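Local coordinates for putative flavoprotein (Bacteroides eggerthii, PDB 4ICI), which binds flavin mononucleotide in a flavodoxin-like fold and is probably an electron-transfer or redox flavoprotein, at residues A[20-24]-A[25-29]; A[102-105]-A[106-109]. One frame throughout, in Å; residues are numbered along the deposited sequence.

Overall arrangement
Both interactions belong to the flavodoxin-like fold, a parallel sheet flanked by helices that holds flavin mononucleotide. Interaction 1 is the loop after strand 16-20 and the first turn of helix 26-38, and it binds the phosphate of the cofactor. Interaction 2 is the start of helix 104-112, which follows strand 90-96, the neighbour of strand 16-20 in the sheet. Their centres are 13 Å apart. Phe21 joins them: its CG lies 3.5 Å from Ile105 CG2, its CD2 lies 3.8 Å from Pro103 CG, and its CB packs on Ile106 CD1. Interaction 2 stands back from the cofactor, with the Pro103 side chain about 8 Å from the FMN.

Interaction 1. Residues A[20-24]-A[25-29]; sequences YFSAT and GTTAR. With FMN (flavin mononucleotide), chain B; EDO (1,2-ethanediol), chain E; EDO (1,2-ethanediol), chain G.
Ser22 holds OG trans to its backbone N (chi1 -176°), which places the hydroxyl over the start of the following helix. There OG accepts two weak hydrogen bonds, from Gly25 N at 2.9 Å and from Ala28 N at 3.3 Å. The same OG donates to O2P of the flavin mononucleotide phosphate at 2.6 Å. Thr27 grips O2P as well, through both its N and OG1. Thr24 OG1 sits between its own N and carbonyl carbon (chi1 50°). It is Thr24 OG1 that donates to FMN O1P at 2.5 Å. Thr26 adds N and OG1 to O1P, while the amides of Ala23 and Thr24 hold O3P. This is the phosphate-binding loop of the flavodoxin fold. The nearby N-terminus of helix 26-38 would favour the negative charge. At the end of strand 16-20, Tyr20 CE2 rests 3.6 Å from Ala28 CB. A bound ethanediol meets the Tyr20 ring edge and bonds to OH. With an alanine here the ring and hydroxyl are gone, which is likely to open a gap beside Ala28 CB and leave the ethanediol O1 without this partner. Tyr20 also packs on Leu42 and Pro44 of strand 41-44 and Phe123 of strand 119-125, while Phe21 turns to helix 104-112.

Interaction 2. Residues A[102-105]-A[106-109]; sequences APRI and INTF
Arg104 and Asn107 run side by side at the start of helix 104-112, the helix of a beta-alpha-beta unit with strands 90-96 and 119-125 in the flavodoxin-like fold. The two side chains point the same way, with the guanidinium and amide planes 57° apart. Arg104 CD passes 4.0 Å from Asn107 OD1. The arginine chain bends at chi2 (-53°), then runs out to the backbone carbonyls of Glu68 and Met69, which take its NE and NH2. Asn107 ND2 is held by Tyr142 OH. On another side of the turn, Ala102 CB lies 4.0 Å from Ile106 CB. Pro103 CD meets Ile106 CG1 more loosely, and Ile106 continues onto Ile93 and Tyr95 of strand 90-96. The backbone ties the turn together. Ile106 N bonds to Pro103 O, Thr108 N to Arg104 O at 3.1 Å, and Phe109 N to Ile105 O. Thr108 OG1 turns to Pro76 O, a partner beyond the helix. One water joins the polar side. It accepts from Arg104 NH1 and donates to Ala102 O. It also donates to Asn107 OD1, with the water oxygen 2.6 Å from OD1.

Interaction 1. Residues A[20-24]-A[25-29]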
ATOM      1  N   TYR A  20      -5.221  -1.195  -0.098  1.00  8.89           N
ATOM      2  CA  TYR A  20      -4.542  -0.526   0.988  1.00  9.28           C
ATOM      3  C   TYR A  20      -4.626  -1.286   2.282  1.00  9.35           C
ATOM      4  O   TYR A  20      -5.637  -1.959   2.545  1.00 10.21           O
ATOM      5  CB  TYR A  20      -5.076   0.916   1.182  1.00 10.48           C
ATOM      6  CG  TYR A  20      -6.481   0.929   1.709  1.00  9.61           C
ATOM      7  CD1 TYR A  20      -7.583   0.768   0.865  1.00 11.91           C
ATOM      8  CD2 TYR A  20      -6.711   0.996   3.068  1.00 10.92           C
ATOM      9  CE1 TYR A  20      -8.877   0.745   1.373  1.00 13.65           C
ATOM     10  CE2 TYR A  20      -7.977   0.959   3.571  1.00 11.24           C
ATOM     11  CZ  TYR A  20      -9.063   0.835   2.721  1.00 12.26           C
ATOM     12  OH  TYR A  20     -10.351   0.800   3.240  1.00 16.22           O
ATOM     13  N   PHE A  21      -3.576  -1.133   3.076  1.00  9.33           N
ATOM     14  CA  PHE A  21      -3.573  -1.545   4.471  1.00  9.49           C
ATOM     15  C   PHE A  21      -3.590  -0.283   5.335  1.00  9.94           C
ATOM     16  O   PHE A  21      -2.881   0.695   5.068  1.00  9.11           O
ATOM     17  CB  PHE A  21      -2.304  -2.360   4.755  1.00 10.11           C
ATOM     18  CG  PHE A  21      -2.050  -2.630   6.224  1.00  8.80           C
ATOM     19  CD1 PHE A  21      -2.959  -3.333   6.985  1.00  9.07           C
ATOM     20  CD2 PHE A  21      -0.901  -2.186   6.819  1.00 11.37           C
ATOM     21  CE1 PHE A  21      -2.729  -3.554   8.314  1.00 10.54           C
ATOM     22  CE2 PHE A  21      -0.664  -2.416   8.147  1.00 10.63           C
ATOM     23  CZ  PHE A  21      -1.596  -3.105   8.902  1.00 10.69           C
ATOM     24  N   SER A  22      -4.422  -0.312   6.372  1.00 10.44           N
ATOM     25  CA  SER A  22      -4.491   0.771   7.329  1.00 11.33           C
ATOM     26  C   SER A  22      -4.726   0.179   8.705  1.00 10.14           C
ATOM     27  O   SER A  22      -5.693  -0.566   8.908  1.00 11.58           O
ATOM     28  CB  SER A  22      -5.617   1.714   6.966  1.00 12.63           C
ATOM     29  OG  SER A  22      -5.654   2.845   7.833  1.00 14.34           O
ATOM     30  N   ALA A  23      -3.856   0.501   9.647  1.00 10.47           N
ATOM     31  CA  ALA A  23      -4.013   0.023  11.020  1.00 11.58           C
ATOM     32  C   ALA A  23      -4.827   0.956  11.897  1.00 13.76           C
ATOM     33  O   ALA A  23      -5.585   0.474  12.768  1.00 17.86           O
ATOM     34  CB  ALA A  23      -2.636  -0.243  11.651  1.00 15.00           C
ATOM     35  N   THR A  24      -4.667   2.272  11.712  1.00 12.24           N
ATOM     36  CA  THR A  24      -5.438   3.255  12.477  1.00 14.05           C
ATOM     37  C   THR A  24      -6.252   4.262  11.660  1.00 14.62           C
ATOM     38  O   THR A  24      -6.651   5.319  12.192  1.00 18.92           O
ATOM     39  CB  THR A  24      -4.567   4.016  13.499  1.00 15.63           C
ATOM     40  OG1 THR A  24      -3.394   4.541  12.893  1.00 19.01           O
ATOM     41  CG2 THR A  24      -4.194   3.101  14.700  1.00 19.52           C
ATOM     42  N   GLY A  25      -6.520   3.949  10.398  1.00 12.21           N
ATOM     43  CA  GLY A  25      -7.453   4.732   9.608  1.00 12.08           C
ATOM     44  C   GLY A  25      -6.861   5.801   8.705  1.00 11.97           C
ATOM     45  O   GLY A  25      -7.540   6.281   7.808  1.00 13.01           O
ATOM     46  N   THR A  26      -5.617   6.220   8.969  1.00 11.56           N
ATOM     47  CA  THR A  26      -5.031   7.359   8.249  1.00 12.55           C
ATOM     48  C   THR A  26      -4.868   7.031   6.759  1.00 11.65           C
ATOM     49  O   THR A  26      -5.228   7.810   5.884  1.00 12.47           O
ATOM     50  CB  THR A  26      -3.668   7.768   8.834  1.00 12.04           C
ATOM     51  OG1 THR A  26      -3.756   7.858  10.257  1.00 14.45           O
ATOM     52  CG2 THR A  26      -3.185   9.105   8.269  1.00 16.07           C
ATOM     53  N   THR A  27      -4.313   5.861   6.483  1.00 10.80           N
ATOM     54  CA  THR A  27      -4.132   5.422   5.105  1.00 11.47           C
ATOM     55  C   THR A  27      -5.463   5.112   4.451  1.00 10.75           C
ATOM     56  O   THR A  27      -5.619   5.324   3.239  1.00 10.91           O
ATOM     57  CB  THR A  27      -3.181   4.213   5.037  1.00 11.70           C
ATOM     58  OG1 THR A  27      -2.014   4.533   5.803  1.00 11.43           O
ATOM     59  CG2 THR A  27      -2.763   3.907   3.606  1.00 12.70           C
ATOM     60  N   ALA A  28      -6.431   4.611   5.213  1.00 10.73           N
ATOM     61  CA  ALA A  28      -7.766   4.382   4.652  1.00  9.11           C
ATOM     62  C   ALA A  28      -8.358   5.698   4.112  1.00 10.84           C
ATOM     63  O   ALA A  28      -8.999   5.728   3.058  1.00 11.20           O
ATOM     64  CB  ALA A  28      -8.689   3.764   5.698  1.00 11.86           C
ATOM     65  N   ARG A  29      -8.163   6.786   4.861  1.00 11.48           N
ATOM     66  CA  ARG A  29      -8.701   8.068   4.425  1.00 12.72           C
ATOM     67  C   ARG A  29      -8.005   8.553   3.162  1.00 11.29           C
ATOM     68  O   ARG A  29      -8.672   9.060   2.239  1.00 12.87           O
ATOM     69  CB  ARG A  29      -8.607   9.092   5.557  1.00 14.30           C
ATOM     70  CG  ARG A  29      -9.602   8.808   6.696  1.00 20.28           C
ATOM     71  CD  ARG A  29      -9.724   9.930   7.757  1.00 27.80           C
ATOM     72  NE  ARG A  29      -8.447  10.397   8.318  1.00 35.17           N
ATOM     73  CZ  ARG A  29      -7.798   9.857   9.355  1.00 37.41           C
ATOM     74  NH1 ARG A  29      -8.263   8.777   9.990  1.00 32.59           N
ATOM     75  NH2 ARG A  29      -6.645  10.408   9.758  1.00 41.37           N
TER
HETATM   76  N1  FMN B 200       6.112   7.304  10.565  1.00 15.23           N
HETATM   77  C2  FMN B 200       7.223   7.785   9.915  1.00 17.34           C
HETATM   78  O2  FMN B 200       7.209   8.934   9.483  1.00 18.15           O
HETATM   79  N3  FMN B 200       8.340   6.973   9.770  1.00 15.62           N
HETATM   80  C4  FMN B 200       8.410   5.692  10.293  1.00 15.65           C
HETATM   81  O4  FMN B 200       9.442   5.038  10.051  1.00 14.84           O
HETATM   82  C4A FMN B 200       7.288   5.214  10.990  1.00 14.30           C
HETATM   83  N5  FMN B 200       7.306   3.928  11.571  1.00 14.03           N
HETATM   84  C5A FMN B 200       6.145   3.488  12.219  1.00 13.82           C
HETATM   85  C6  FMN B 200       6.121   2.201  12.774  1.00 15.11           C
HETATM   86  C7  FMN B 200       4.996   1.730  13.403  1.00 13.97           C
HETATM   87  C7M FMN B 200       4.968   0.333  13.948  1.00 14.73           C
HETATM   88  C8  FMN B 200       3.858   2.513  13.492  1.00 16.12           C
HETATM   89  C8M FMN B 200       2.629   1.997  14.203  1.00 16.20           C
HETATM   90  C9  FMN B 200       3.875   3.795  12.955  1.00 16.65           C
HETATM   91  C9A FMN B 200       5.011   4.296  12.292  1.00 14.64           C
HETATM   92  N10 FMN B 200       5.031   5.584  11.733  1.00 14.40           N
HETATM   93  C10 FMN B 200       6.157   6.033  11.086  1.00 14.44           C
HETATM   94  C1' FMN B 200       3.792   6.441  11.778  1.00 14.96           C
HETATM   95  C2' FMN B 200       2.813   5.962  10.669  1.00 13.08           C
HETATM   96  O2' FMN B 200       3.401   5.841   9.396  1.00 12.85           O
HETATM   97  C3' FMN B 200       1.650   6.955  10.473  1.00 13.21           C
HETATM   98  O3' FMN B 200       1.071   7.315  11.767  1.00 16.46           O
HETATM   99  C4' FMN B 200       0.567   6.462   9.465  1.00 11.99           C
HETATM  100  O4' FMN B 200      -0.164   7.597   9.068  1.00 15.04           O
HETATM  101  C5' FMN B 200      -0.421   5.465  10.180  1.00 14.86           C
HETATM  102  O5' FMN B 200      -1.336   5.081   9.186  1.00 13.78           O
HETATM  103  P   FMN B 200      -2.647   4.218   9.501  1.00 14.99           P
HETATM  104  O1P FMN B 200      -3.497   5.113  10.418  1.00 15.31           O
HETATM  105  O2P FMN B 200      -3.260   3.834   8.241  1.00 14.03           O
HETATM  106  O3P FMN B 200      -2.265   2.927  10.233  1.00 14.99           O
HETATM  107  C1  EDO E 203      -8.666  -3.177   6.452  1.00 25.17           C
HETATM  108  O1  EDO E 203      -8.419  -3.711   7.763  1.00 25.28           O
HETATM  109  C2  EDO E 203      -7.543  -2.276   5.906  1.00 17.48           C
HETATM  110  O2  EDO E 203      -6.256  -2.635   6.342  1.00 13.11           O
HETATM  111  C1  EDO G 205     -10.102   0.590   6.200  1.00 19.35           C
HETATM  112  O1  EDO G 205     -11.226   0.139   5.444  1.00 31.96           O
HETATM  113  C2  EDO G 205     -10.290   1.076   7.650  1.00 31.49           C
HETATM  114  O2  EDO G 205     -10.955   2.358   7.882  1.00 27.38           O

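Interaction 2. Residues A[102-105]-A[106-109]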
ATOM      1  N   ALA A 102       7.353  -0.588   3.857  1.00  9.44           N
ATOM      2  CA  ALA A 102       5.985  -1.110   3.818  1.00  9.86           C
ATOM      3  C   ALA A 102       5.817  -2.181   4.897  1.00  8.07           C
ATOM      4  O   ALA A 102       6.679  -3.039   5.073  1.00  9.69           O
ATOM      5  CB  ALA A 102       5.674  -1.726   2.470  1.00  9.57           C
ATOM      6  N   PRO A 103       4.683  -2.159   5.615  1.00  8.55           N
ATOM      7  CA  PRO A 103       4.344  -3.297   6.471  1.00  8.36           C
ATOM      8  C   PRO A 103       4.384  -4.607   5.708  1.00  7.97           C
ATOM      9  O   PRO A 103       4.054  -4.649   4.510  1.00  9.17           O
ATOM     10  CB  PRO A 103       2.927  -2.959   6.953  1.00  9.55           C
ATOM     11  CG  PRO A 103       2.843  -1.449   6.862  1.00  9.59           C
ATOM     12  CD  PRO A 103       3.648  -1.119   5.635  1.00  9.43           C
ATOM     13  N   ARG A 104       4.777  -5.681   6.397  1.00  8.60           N
ATOM     14  CA  ARG A 104       4.939  -6.963   5.725  1.00  8.56           C
ATOM     15  C   ARG A 104       3.660  -7.531   5.118  1.00  8.12           C
ATOM     16  O   ARG A 104       3.730  -8.333   4.193  1.00  7.95           O
ATOM     17  CB  ARG A 104       5.597  -7.979   6.642  1.00 10.14           C
ATOM     18  CG  ARG A 104       6.911  -7.567   7.312  1.00 14.72           C
ATOM     19  CD  ARG A 104       7.957  -7.086   6.397  1.00 16.16           C
ATOM     20  NE  ARG A 104       9.227  -6.876   7.096  1.00 13.35           N
ATOM     21  CZ  ARG A 104      10.303  -6.330   6.528  1.00 11.59           C
ATOM     22  NH1 ARG A 104      10.255  -5.941   5.252  1.00 14.12           N
ATOM     23  NH2 ARG A 104      11.438  -6.261   7.211  1.00 12.91           N
ATOM     24  N   ILE A 105       2.497  -7.094   5.598  1.00  8.07           N
ATOM     25  CA  ILE A 105       1.254  -7.529   4.958  1.00  8.70           C
ATOM     26  C   ILE A 105       1.147  -7.062   3.501  1.00  8.04           C
ATOM     27  O   ILE A 105       0.463  -7.671   2.703  1.00  9.18           O
ATOM     28  CB  ILE A 105       0.003  -7.110   5.798  1.00  8.43           C
ATOM     29  CG1 ILE A 105      -1.227  -7.968   5.450  1.00 10.22           C
ATOM     30  CG2 ILE A 105      -0.235  -5.599   5.681  1.00 10.30           C
ATOM     31  CD1 ILE A 105      -2.392  -7.792   6.409  1.00 11.45           C
ATOM     32  N   ILE A 106       1.877  -6.002   3.151  1.00  8.25           N
ATOM     33  CA  ILE A 106       1.949  -5.586   1.755  1.00  8.48           C
ATOM     34  C   ILE A 106       2.654  -6.662   0.908  1.00  9.07           C
ATOM     35  O   ILE A 106       2.226  -6.956  -0.209  1.00  9.28           O
ATOM     36  CB  ILE A 106       2.614  -4.201   1.610  1.00  8.46           C
ATOM     37  CG1 ILE A 106       1.748  -3.127   2.300  1.00  8.67           C
ATOM     38  CG2 ILE A 106       2.822  -3.868   0.133  1.00 10.19           C
ATOM     39  CD1 ILE A 106       0.238  -3.053   1.869  1.00  9.76           C
ATOM     40  N   ASN A 107       3.702  -7.256   1.457  1.00  8.55           N
ATOM     41  CA  ASN A 107       4.341  -8.389   0.797  1.00  9.22           C
ATOM     42  C   ASN A 107       3.359  -9.569   0.664  1.00  8.70           C
ATOM     43  O   ASN A 107       3.295 -10.239  -0.373  1.00  9.79           O
ATOM     44  CB  ASN A 107       5.604  -8.835   1.539  1.00  9.14           C
ATOM     45  CG  ASN A 107       6.620  -7.718   1.704  1.00  9.11           C
ATOM     46  OD1 ASN A 107       6.548  -6.925   2.657  1.00 11.74           O
ATOM     47  ND2 ASN A 107       7.573  -7.638   0.773  1.00 11.52           N
ATOM     48  N   THR A 108       2.578  -9.844   1.722  1.00  8.86           N
ATOM     49  CA  THR A 108       1.572 -10.911   1.613  1.00  8.98           C
ATOM     50  C   THR A 108       0.598 -10.623   0.462  1.00  8.53           C
ATOM     51  O   THR A 108       0.295 -11.516  -0.346  1.00  9.73           O
ATOM     52  CB  THR A 108       0.769 -11.081   2.903  1.00  8.82           C
ATOM     53  OG1 THR A 108       1.691 -11.123   3.997  1.00  9.91           O
ATOM     54  CG2 THR A 108      -0.122 -12.322   2.845  1.00 10.30           C
ATOM     55  N   PHE A 109       0.162  -9.371   0.350  1.00  8.63           N
ATOM     56  CA  PHE A 109      -0.731  -8.980  -0.715  1.00  9.24           C
ATOM     57  C   PHE A 109      -0.120  -9.199  -2.107  1.00  9.70           C
ATOM     58  O   PHE A 109      -0.733  -9.849  -2.990  1.00 10.52           O
ATOM     59  CB  PHE A 109      -1.148  -7.507  -0.577  1.00  9.79           C
ATOM     60  CG  PHE A 109      -1.893  -7.005  -1.777  1.00  9.77           C
ATOM     61  CD1 PHE A 109      -3.186  -7.425  -2.034  1.00 12.48           C
ATOM     62  CD2 PHE A 109      -1.286  -6.097  -2.670  1.00 10.76           C
ATOM     63  CE1 PHE A 109      -3.862  -6.987  -3.163  1.00 12.21           C
ATOM     64  CE2 PHE A 109      -1.973  -5.688  -3.791  1.00 12.03           C
ATOM     65  CZ  PHE A 109      -3.241  -6.131  -4.028  1.00 12.92           C
TER
HETATM   66  O   HOH W   1       7.968  -4.971   3.742  1.00 10.74           O